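Long-range contacts in putative Glycerophosphoryl diester phosphodiesterase (Silicibacter pomeroyi, PDB 3L12), which is a putative member of the glycerophosphoryl diester phosphodiesterase family, with a TIM-barrel fold that holds a magnesium ion: residues R24-V29 with D296-T301; A48-V53 with L147-S152; V271-V276 with D291-D296. All blocks are in the same frame, centred on the assembly; numbering follows the deposited sequence.

Interaction 1 of 3, residues R24-V29 with D296-T301; sequences RGARGV and DYPGRT
Arg27 lays the side of its guanidinium group against the carboxylate of Asp296, giving one nitrogen to each oxygen. Arg27 NE reaches Asp296 OD1 at 2.9 Å with an N-H...O angle of 159°, yet meets that oxygen from well above the carboxylate plane. The partner bond, Arg27 NH2 to Asp296 OD2, is also 2.9 Å and comes in on the syn side, close to the plane. The two flat groups are turned 62° apart, which makes this a twisted, side-on salt bridge. A bend at chi3 of Arg27 swings NE and NH2 round to the acid.

The backbone repeats the link one residue on: Gly28 N donates to Asp296 O over 2.9 Å. Gly28 CA then packs closely over one face of the Tyr297 ring, 4.1 Å from its centroid and 28° off the ring normal, a CH-pi contact. Tyr297 is the N-cap of helix 298-307, and at the start of that helix Pro298 CD packs against Ala26 CB at 3.9 Å. The loop after strand 19-23 is thereby fastened to the head of the last helix.

Asp296 OD1 also accepts from His23 ND1 and OD2 from Asn277 ND2, while Tyr111 OH bonds Arg27 NH1. With both carboxylate oxygens shared in this way, the buried acid is fixed in rotation and its charge is probably offset at least in part by Arg27.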
loop_
_atom_site.group_PDB
_atom_site.type_symbol
_atom_site.label_atom_id
_atom_site.label_comp_id
_atom_site.label_asym_id
_atom_site.label_seq_id
_atom_site.Cartn_x
_atom_site.Cartn_y
_atom_site.Cartn_z
ATOM N N ARG A 24 -0.690 2.532 -13.146
ATOM C CA ARG A 24 -0.435 3.888 -12.616
ATOM C C ARG A 24 0.281 3.799 -11.275
ATOM O O ARG A 24 0.156 4.636 -10.465
ATOM C CB ARG A 24 -1.739 4.704 -12.502
ATOM C CG ARG A 24 -2.541 4.622 -13.777
ATOM C CD ARG A 24 -3.811 5.426 -13.732
ATOM N NE ARG A 24 -4.517 5.167 -14.969
ATOM C CZ ARG A 24 -5.762 5.581 -15.257
ATOM N NH1 ARG A 24 -6.480 6.327 -14.402
ATOM N NH2 ARG A 24 -6.313 5.196 -16.410
ATOM N N GLY A 25 1.081 2.751 -11.102
ATOM C CA GLY A 25 1.654 2.445 -9.811
ATOM C C GLY A 25 0.778 1.377 -9.182
ATOM O O GLY A 25 0.843 0.184 -9.537
ATOM N N ALA A 26 -0.078 1.762 -8.232
ATOM C CA ALA A 26 -1.004 0.838 -7.558
ATOM C C ALA A 26 -2.234 1.661 -7.186
ATOM O O ALA A 26 -2.431 1.994 -6.039
ATOM C CB ALA A 26 -0.414 0.247 -6.343
ATOM N N ARG A 27 -3.018 2.019 -8.195
ATOM C CA ARG A 27 -4.165 2.882 -8.007
ATOM C C ARG A 27 -5.151 2.384 -6.947
ATOM O O ARG A 27 -5.845 3.161 -6.308
ATOM C CB ARG A 27 -4.854 3.081 -9.362
ATOM C CG ARG A 27 -6.201 3.832 -9.330
ATOM C CD ARG A 27 -6.727 4.208 -10.701
ATOM N NE ARG A 27 -6.995 3.034 -11.554
ATOM C CZ ARG A 27 -7.754 3.011 -12.615
ATOM N NH1 ARG A 27 -8.389 4.103 -13.051
ATOM N NH2 ARG A 27 -7.957 1.861 -13.247
ATOM N N GLY A 28 -5.294 1.080 -6.753
ATOM C CA GLY A 28 -6.149 0.619 -5.643
ATOM C C GLY A 28 -5.663 0.896 -4.233
ATOM O O GLY A 28 -6.460 0.823 -3.306
ATOM N N VAL A 29 -4.366 1.214 -4.049
ATOM C CA VAL A 29 -3.706 1.397 -2.772
ATOM C C VAL A 29 -3.223 2.862 -2.481
ATOM O O VAL A 29 -3.332 3.352 -1.379
ATOM C CB VAL A 29 -2.486 0.415 -2.616
ATOM C CG1 VAL A 29 -1.920 0.484 -1.170
ATOM C CG2 VAL A 29 -2.921 -1.038 -3.051
ATOM N N ASP A 296 -4.678 -2.707 -10.873
ATOM C CA ASP A 296 -4.748 -1.708 -9.827
ATOM C C ASP A 296 -4.421 -2.252 -8.419
ATOM O O ASP A 296 -4.175 -1.473 -7.469
ATOM C CB ASP A 296 -6.162 -1.088 -9.780
ATOM C CG ASP A 296 -6.499 -0.303 -11.047
ATOM O OD1 ASP A 296 -5.654 0.462 -11.479
ATOM O OD2 ASP A 296 -7.621 -0.434 -11.571
ATOM N N TYR A 297 -4.382 -3.604 -8.303
ATOM C CA TYR A 297 -4.204 -4.306 -7.023
ATOM C C TYR A 297 -3.086 -5.334 -7.144
ATOM O O TYR A 297 -3.349 -6.524 -7.277
ATOM C CB TYR A 297 -5.504 -5.005 -6.623
ATOM C CG TYR A 297 -6.633 -4.040 -6.356
ATOM C CD1 TYR A 297 -6.799 -3.470 -5.089
ATOM C CD2 TYR A 297 -7.512 -3.691 -7.372
ATOM C CE1 TYR A 297 -7.831 -2.548 -4.830
ATOM C CE2 TYR A 297 -8.516 -2.750 -7.137
ATOM C CZ TYR A 297 -8.678 -2.205 -5.901
ATOM O OH TYR A 297 -9.715 -1.299 -5.616
ATOM N N PRO A 298 -1.847 -4.854 -7.120
ATOM C CA PRO A 298 -0.728 -5.825 -7.308
ATOM C C PRO A 298 -0.663 -6.898 -6.226
ATOM O O PRO A 298 -0.389 -8.054 -6.562
ATOM C CB PRO A 298 0.531 -4.939 -7.278
ATOM C CG PRO A 298 0.082 -3.556 -7.281
ATOM C CD PRO A 298 -1.389 -3.457 -7.101
ATOM N N GLY A 299 -0.915 -6.575 -4.952
ATOM C CA GLY A 299 -0.849 -7.612 -3.929
ATOM C C GLY A 299 -1.875 -8.696 -4.174
ATOM O O GLY A 299 -1.581 -9.867 -3.986
ATOM N N ARG A 300 -3.120 -8.309 -4.493
ATOM C CA ARG A 300 -4.192 -9.249 -4.803
ATOM C C ARG A 300 -3.768 -10.185 -5.915
ATOM O O ARG A 300 -4.008 -11.413 -5.842
ATOM C CB ARG A 300 -5.430 -8.451 -5.189
ATOM C CG ARG A 300 -6.601 -9.342 -5.564
ATOM C CD ARG A 300 -7.798 -8.502 -6.028
ATOM N NE ARG A 300 -8.248 -7.632 -4.923
ATOM C CZ ARG A 300 -9.142 -6.654 -5.074
ATOM N NH1 ARG A 300 -9.644 -6.346 -6.282
ATOM N NH2 ARG A 300 -9.541 -5.964 -4.019
ATOM N N THR A 301 -3.161 -9.593 -6.960
ATOM C CA THR A 301 -2.691 -10.340 -8.130
ATOM C C THR A 301 -1.563 -11.280 -7.752
ATOM O O THR A 301 -1.534 -12.464 -8.136
ATOM C CB THR A 301 -2.304 -9.375 -9.247
ATOM O OG1 THR A 301 -3.467 -8.608 -9.612
ATOM C CG2 THR A 301 -1.839 -10.183 -10.480
#

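Interaction 2 of 3, residues A48-V53 with L147-S152; sequences ALEFDV and LLELKS. With MG (magnesium ion), chain C.
Glu50 OE2, Asp52 OD1 and Glu149 OE1 converge on the magnesium ion, the first two at 2.1 Å and Glu149 OE1 at 2.0 Å from it. Two waters and one further atom from elsewhere in the structure bring the ligand count to six. The 2.8 Å between Asp52 OD1 and Glu149 OE1 is a consequence of shared metal binding, with the cation probably offsetting the repulsion among the three carboxylates. One coordinating water donates to Glu50 OE1 and to Asp52 OD2, tying together the oxygens of these acids that do not bind the metal. Glu50 bends at chi2 (-86°) to reach the ion, whereas Glu149 arrives extended, its side chain running alongside that of Asp52.

The acids project from one face of two adjacent parallel strands of the TIM barrel, 48-55 and 145-150, which supply these three carboxylate ligands. Five backbone hydrogen bonds fix the register, from Leu147 N to Leu49 O (2.9 Å) through to Lys151 N to Val53 O (3.0 Å).

On the other face, Phe51 CE2 touches Leu148 CG at 3.7 Å, and Val53 CG2 meets Leu148 CD2. Helix 160-176 packs on this layer through Val170. Farther out on the metal side, Asn33 ND2 bonds Asp52 OD2, and His186 packs against Glu149.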
loop_
_atom_site.group_PDB
_atom_site.type_symbol
_atom_site.label_atom_id
_atom_site.label_comp_id
_atom_site.label_asym_id
_atom_site.label_seq_id
_atom_site.Cartn_x
_atom_site.Cartn_y
_atom_site.Cartn_z
ATOM N N ALA A 48 7.430 -4.082 -12.657
ATOM C CA ALA A 48 7.021 -3.383 -13.857
ATOM C C ALA A 48 5.887 -2.426 -13.549
ATOM O O ALA A 48 4.999 -2.732 -12.760
ATOM C CB ALA A 48 6.591 -4.365 -14.879
ATOM N N LEU A 49 5.940 -1.253 -14.166
ATOM C CA LEU A 49 5.003 -0.196 -13.922
ATOM C C LEU A 49 4.412 0.273 -15.211
ATOM O O LEU A 49 5.119 0.374 -16.209
ATOM C CB LEU A 49 5.730 1.033 -13.331
ATOM C CG LEU A 49 6.527 0.897 -12.032
ATOM C CD1 LEU A 49 7.212 2.179 -11.673
ATOM C CD2 LEU A 49 5.578 0.434 -10.892
ATOM N N GLU A 50 3.135 0.613 -15.185
ATOM C CA GLU A 50 2.517 1.309 -16.268
ATOM C C GLU A 50 2.129 2.706 -15.790
ATOM O O GLU A 50 1.690 2.891 -14.639
ATOM C CB GLU A 50 1.313 0.572 -16.747
ATOM C CG GLU A 50 0.617 1.134 -17.986
ATOM C CD GLU A 50 -0.421 2.227 -17.756
ATOM O OE1 GLU A 50 -0.723 2.571 -16.614
ATOM O OE2 GLU A 50 -1.004 2.757 -18.762
ATOM N N PHE A 51 2.280 3.685 -16.655
ATOM C CA PHE A 51 1.909 5.033 -16.328
ATOM C C PHE A 51 1.678 5.797 -17.642
ATOM O O PHE A 51 2.023 5.294 -18.710
ATOM C CB PHE A 51 2.989 5.674 -15.482
ATOM C CG PHE A 51 4.326 5.673 -16.145
ATOM C CD1 PHE A 51 5.168 4.602 -16.008
ATOM C CD2 PHE A 51 4.744 6.758 -16.940
ATOM C CE1 PHE A 51 6.432 4.599 -16.612
ATOM C CE2 PHE A 51 6.000 6.756 -17.557
ATOM C CZ PHE A 51 6.843 5.659 -17.363
ATOM N N ASP A 52 1.155 7.011 -17.521
ATOM C CA ASP A 52 0.682 7.767 -18.685
ATOM C C ASP A 52 1.433 9.059 -18.776
ATOM O O ASP A 52 1.741 9.659 -17.703
ATOM C CB ASP A 52 -0.796 8.044 -18.548
ATOM C CG ASP A 52 -1.569 6.803 -18.147
ATOM O OD1 ASP A 52 -1.791 5.929 -19.051
ATOM O OD2 ASP A 52 -1.942 6.712 -16.943
ATOM N N VAL A 53 1.673 9.512 -20.008
ATOM C CA VAL A 53 2.369 10.769 -20.215
ATOM C C VAL A 53 1.577 11.643 -21.175
ATOM O O VAL A 53 1.103 11.179 -22.195
ATOM C CB VAL A 53 3.796 10.557 -20.734
ATOM C CG1 VAL A 53 4.539 11.907 -20.993
ATOM C CG2 VAL A 53 4.583 9.666 -19.740
ATOM N N LEU A 147 6.104 0.505 -18.901
ATOM C CA LEU A 147 5.136 0.496 -19.967
ATOM C C LEU A 147 4.639 1.951 -19.973
ATOM O O LEU A 147 3.772 2.351 -19.196
ATOM C CB LEU A 147 4.059 -0.512 -19.603
ATOM C CG LEU A 147 3.158 -1.070 -20.641
ATOM C CD1 LEU A 147 3.961 -1.753 -21.834
ATOM C CD2 LEU A 147 2.211 -2.058 -19.996
ATOM N N LEU A 148 5.259 2.751 -20.838
ATOM C CA LEU A 148 5.047 4.196 -20.893
ATOM C C LEU A 148 3.955 4.491 -21.903
ATOM O O LEU A 148 4.132 4.390 -23.133
ATOM C CB LEU A 148 6.381 4.859 -21.218
ATOM C CG LEU A 148 6.473 6.365 -21.162
ATOM C CD1 LEU A 148 7.951 6.727 -21.164
ATOM C CD2 LEU A 148 5.682 7.094 -22.283
ATOM N N GLU A 149 2.781 4.813 -21.371
ATOM C CA GLU A 149 1.604 5.064 -22.230
ATOM C C GLU A 149 1.645 6.522 -22.709
ATOM O O GLU A 149 1.456 7.457 -21.908
ATOM C CB GLU A 149 0.275 4.760 -21.544
ATOM C CG GLU A 149 -0.861 4.778 -22.562
ATOM C CD GLU A 149 -2.264 4.595 -22.033
ATOM O OE1 GLU A 149 -2.466 4.026 -20.959
ATOM O OE2 GLU A 149 -3.212 4.994 -22.798
ATOM N N LEU A 150 1.874 6.710 -24.002
ATOM C CA LEU A 150 1.771 8.033 -24.600
ATOM C C LEU A 150 0.286 8.321 -24.843
ATOM O O LEU A 150 -0.357 7.567 -25.582
ATOM C CB LEU A 150 2.524 8.081 -25.906
ATOM C CG LEU A 150 4.065 8.026 -25.787
ATOM C CD1 LEU A 150 4.489 6.585 -25.883
ATOM C CD2 LEU A 150 4.763 8.856 -26.838
ATOM N N LYS A 151 -0.225 9.379 -24.201
ATOM C CA LYS A 151 -1.653 9.790 -24.248
ATOM C C LYS A 151 -1.690 11.071 -25.057
ATOM O O LYS A 151 -1.349 12.172 -24.590
ATOM C CB LYS A 151 -2.239 9.965 -22.838
ATOM C CG LYS A 151 -3.762 10.193 -22.767
ATOM C CD LYS A 151 -4.467 8.863 -23.041
ATOM C CE LYS A 151 -5.914 8.806 -22.571
ATOM N NZ LYS A 151 -6.807 9.250 -23.676
ATOM N N SER A 152 -2.036 10.913 -26.322
ATOM C CA SER A 152 -2.169 12.062 -27.212
ATOM C C SER A 152 -3.511 12.787 -26.944
ATOM O O SER A 152 -4.484 12.184 -26.455
ATOM C CB SER A 152 -2.105 11.584 -28.645
ATOM O OG SER A 152 -2.980 10.493 -28.770
HETATM MG MG MG C . -2.654 4.046 -19.006
HETATM O O HOH W 1 -2.754 4.228 -16.938
HETATM O O HOH W 2 -4.589 4.935 -19.144
#

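Interaction 3 of 3, residues V271-V276 with D291-D296; sequences VLTWTV and DGIVTD
The Asp291 carboxylate takes Val271 N on the anti side of OD1, 31° out of plane, with Val271 N 2.8 Å from Asp291 OD1; His265 NE2 and Gly13 N bond its two oxygens from outside. A second flat group, the Trp274 ring, has the Thr275 hydroxyl oxygen OG1 at its edge, in plane, and is joined to Val294 by its stem: Trp274 CB lies 3.6 Å from Val294 CB. Its CG stands between the backbone N and the carbonyl carbon (chi1 61°), a torsion that leads the indole away from segment 291-296. There NE1 bonds Cys250 O, and Tyr252 meets the indole edge-to-face.

Between these groups the strands pair in parallel, their axes 4.7 Å apart at closest approach. Thr273 N donates to Gly292 O, and Val294 N returns an almost straight bond to Thr273 O of 2.8 Å. Leu272 CD2 packs directly on the Gly292 backbone, 3.7 Å from Gly292 CA. Past Trp274 the chain turns through a cis peptide before Thr275, yet the pairing resumes with Val276 N to Val294 O at 2.8 Å. The Thr295 hydroxyl then donates to Val276 O over 2.7 Å; OG1 also bonds Tyr297 N. The side chains of Val276 and Ile293 cross at about a right angle, with Val276 CB 3.7 Å from Ile293 CG2.

Strand 270-273, helix 279-288 and strand 292-295 form a beta-alpha-beta unit. Its helix packs on Thr273 and Val276 through Met285, while strand 248-251 borders Leu272 and strand 19-23 lies against Val294, so the two strands sit within the barrel wall.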
loop_
_atom_site.group_PDB
_atom_site.type_symbol
_atom_site.label_atom_id
_atom_site.label_comp_id
_atom_site.label_asym_id
_atom_site.label_seq_id
_atom_site.Cartn_x
_atom_site.Cartn_y
_atom_site.Cartn_z
ATOM N N VAL A 271 1.757 -10.606 -24.883
ATOM C CA VAL A 271 0.415 -10.181 -24.620
ATOM C C VAL A 271 0.293 -9.777 -23.153
ATOM O O VAL A 271 0.532 -10.604 -22.252
ATOM C CB VAL A 271 -0.601 -11.275 -24.950
ATOM C CG1 VAL A 271 -2.019 -10.787 -24.740
ATOM C CG2 VAL A 271 -0.370 -11.792 -26.406
ATOM N N LEU A 272 -0.028 -8.519 -22.931
ATOM C CA LEU A 272 -0.237 -7.987 -21.565
ATOM C C LEU A 272 -1.682 -7.534 -21.535
ATOM O O LEU A 272 -2.090 -6.669 -22.342
ATOM C CB LEU A 272 0.686 -6.829 -21.263
ATOM C CG LEU A 272 2.192 -6.999 -21.453
ATOM C CD1 LEU A 272 2.822 -5.686 -20.969
ATOM C CD2 LEU A 272 2.743 -8.184 -20.667
ATOM N N THR A 273 -2.481 -8.076 -20.630
ATOM C CA THR A 273 -3.868 -7.650 -20.557
ATOM C C THR A 273 -4.087 -6.699 -19.360
ATOM O O THR A 273 -3.303 -6.698 -18.371
ATOM C CB THR A 273 -4.798 -8.850 -20.559
ATOM O OG1 THR A 273 -6.143 -8.383 -20.779
ATOM C CG2 THR A 273 -4.613 -9.666 -19.263
ATOM N N TRP A 274 -5.135 -5.871 -19.465
ATOM C CA TRP A 274 -5.401 -4.761 -18.545
ATOM C C TRP A 274 -6.874 -4.457 -18.463
ATOM O O TRP A 274 -7.608 -4.974 -19.342
ATOM C CB TRP A 274 -4.697 -3.456 -19.047
ATOM C CG TRP A 274 -5.193 -3.033 -20.382
ATOM C CD1 TRP A 274 -4.759 -3.488 -21.583
ATOM C CD2 TRP A 274 -6.258 -2.119 -20.649
ATOM N NE1 TRP A 274 -5.517 -2.942 -22.593
ATOM C CE2 TRP A 274 -6.443 -2.101 -22.056
ATOM C CE3 TRP A 274 -7.107 -1.342 -19.842
ATOM C CZ2 TRP A 274 -7.384 -1.290 -22.670
ATOM C CZ3 TRP A 274 -8.064 -0.551 -20.472
ATOM C CH2 TRP A 274 -8.187 -0.544 -21.872
ATOM N N THR A 275 -7.399 -3.830 -17.395
ATOM C CA THR A 275 -6.800 -3.579 -16.083
ATOM C C THR A 275 -7.590 -4.600 -15.229
ATOM O O THR A 275 -8.817 -4.507 -15.102
ATOM C CB THR A 275 -6.982 -2.177 -15.594
ATOM O OG1 THR A 275 -6.191 -1.302 -16.409
ATOM C CG2 THR A 275 -6.561 -2.068 -14.170
ATOM N N VAL A 276 -6.881 -5.594 -14.712
ATOM C CA VAL A 276 -7.573 -6.787 -14.180
ATOM C C VAL A 276 -7.518 -6.724 -12.683
ATOM O O VAL A 276 -6.430 -6.839 -12.077
ATOM C CB VAL A 276 -6.981 -8.112 -14.779
ATOM C CG1 VAL A 276 -7.924 -9.275 -14.561
ATOM C CG2 VAL A 276 -6.575 -8.011 -16.313
ATOM N N ASP A 291 1.160 -13.122 -21.061
ATOM C CA ASP A 291 2.494 -12.912 -20.528
ATOM C C ASP A 291 2.443 -12.101 -19.244
ATOM O O ASP A 291 3.274 -12.325 -18.355
ATOM C CB ASP A 291 3.347 -12.174 -21.530
ATOM C CG ASP A 291 3.614 -13.005 -22.749
ATOM O OD1 ASP A 291 2.821 -12.895 -23.714
ATOM O OD2 ASP A 291 4.555 -13.784 -22.706
ATOM N N GLY A 292 1.471 -11.215 -19.136
ATOM C CA GLY A 292 1.391 -10.347 -17.960
ATOM C C GLY A 292 0.031 -9.720 -17.786
ATOM O O GLY A 292 -0.765 -9.687 -18.720
ATOM N N ILE A 293 -0.191 -9.264 -16.550
ATOM C CA ILE A 293 -1.421 -8.635 -16.101
ATOM C C ILE A 293 -1.163 -7.280 -15.491
ATOM O O ILE A 293 -0.319 -7.155 -14.566
ATOM C CB ILE A 293 -2.089 -9.520 -15.029
ATOM C CG1 ILE A 293 -2.508 -10.829 -15.633
ATOM C CG2 ILE A 293 -3.332 -8.850 -14.429
ATOM C CD1 ILE A 293 -2.965 -11.879 -14.562
ATOM N N VAL A 294 -1.789 -6.252 -16.070
ATOM C CA VAL A 294 -1.774 -4.914 -15.565
ATOM C C VAL A 294 -2.956 -4.835 -14.616
ATOM O O VAL A 294 -4.110 -5.092 -14.988
ATOM C CB VAL A 294 -1.932 -3.868 -16.706
ATOM C CG1 VAL A 294 -1.916 -2.451 -16.169
ATOM C CG2 VAL A 294 -0.822 -4.074 -17.754
ATOM N N THR A 295 -2.655 -4.410 -13.389
ATOM C CA THR A 295 -3.626 -4.401 -12.292
ATOM C C THR A 295 -3.520 -3.153 -11.372
ATOM O O THR A 295 -2.455 -2.653 -11.074
ATOM C CB THR A 295 -3.506 -5.695 -11.438
ATOM O OG1 THR A 295 -4.579 -5.752 -10.453
ATOM C CG2 THR A 295 -2.086 -5.789 -10.766
ATOM N N ASP A 296 -4.678 -2.707 -10.873
ATOM C CA ASP A 296 -4.748 -1.708 -9.827
ATOM C C ASP A 296 -4.421 -2.252 -8.419
ATOM O O ASP A 296 -4.175 -1.473 -7.469
ATOM C CB ASP A 296 -6.162 -1.088 -9.780
ATOM C CG ASP A 296 -6.499 -0.303 -11.047
ATOM O OD1 ASP A 296 -5.654 0.462 -11.479
ATOM O OD2 ASP A 296 -7.621 -0.434 -11.571
#

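Along the chain interaction 1 spans the longest loop, joining the loop after the first strand, 19-23, to the start of helix 298-307. Interactions 2 and 3 are nested inside it and follow one another in series. Both reach the same curled sheet, their centres about 13 Å apart, and Leu147 CD2 meets Leu272 CD1 at 3.8 Å between them. Interactions 1 and 3, centres about 11 Å apart, share Asp296, where strand 292-295 leads into the helix. Interactions 1 and 2, centres about 15 Å apart, are linked by a long, weak ion pair of Arg24 with Asp52. Strand 19-23 pairs with both 48-55 and 292-295, so closing the barrel brings interaction 1 beside the metal site.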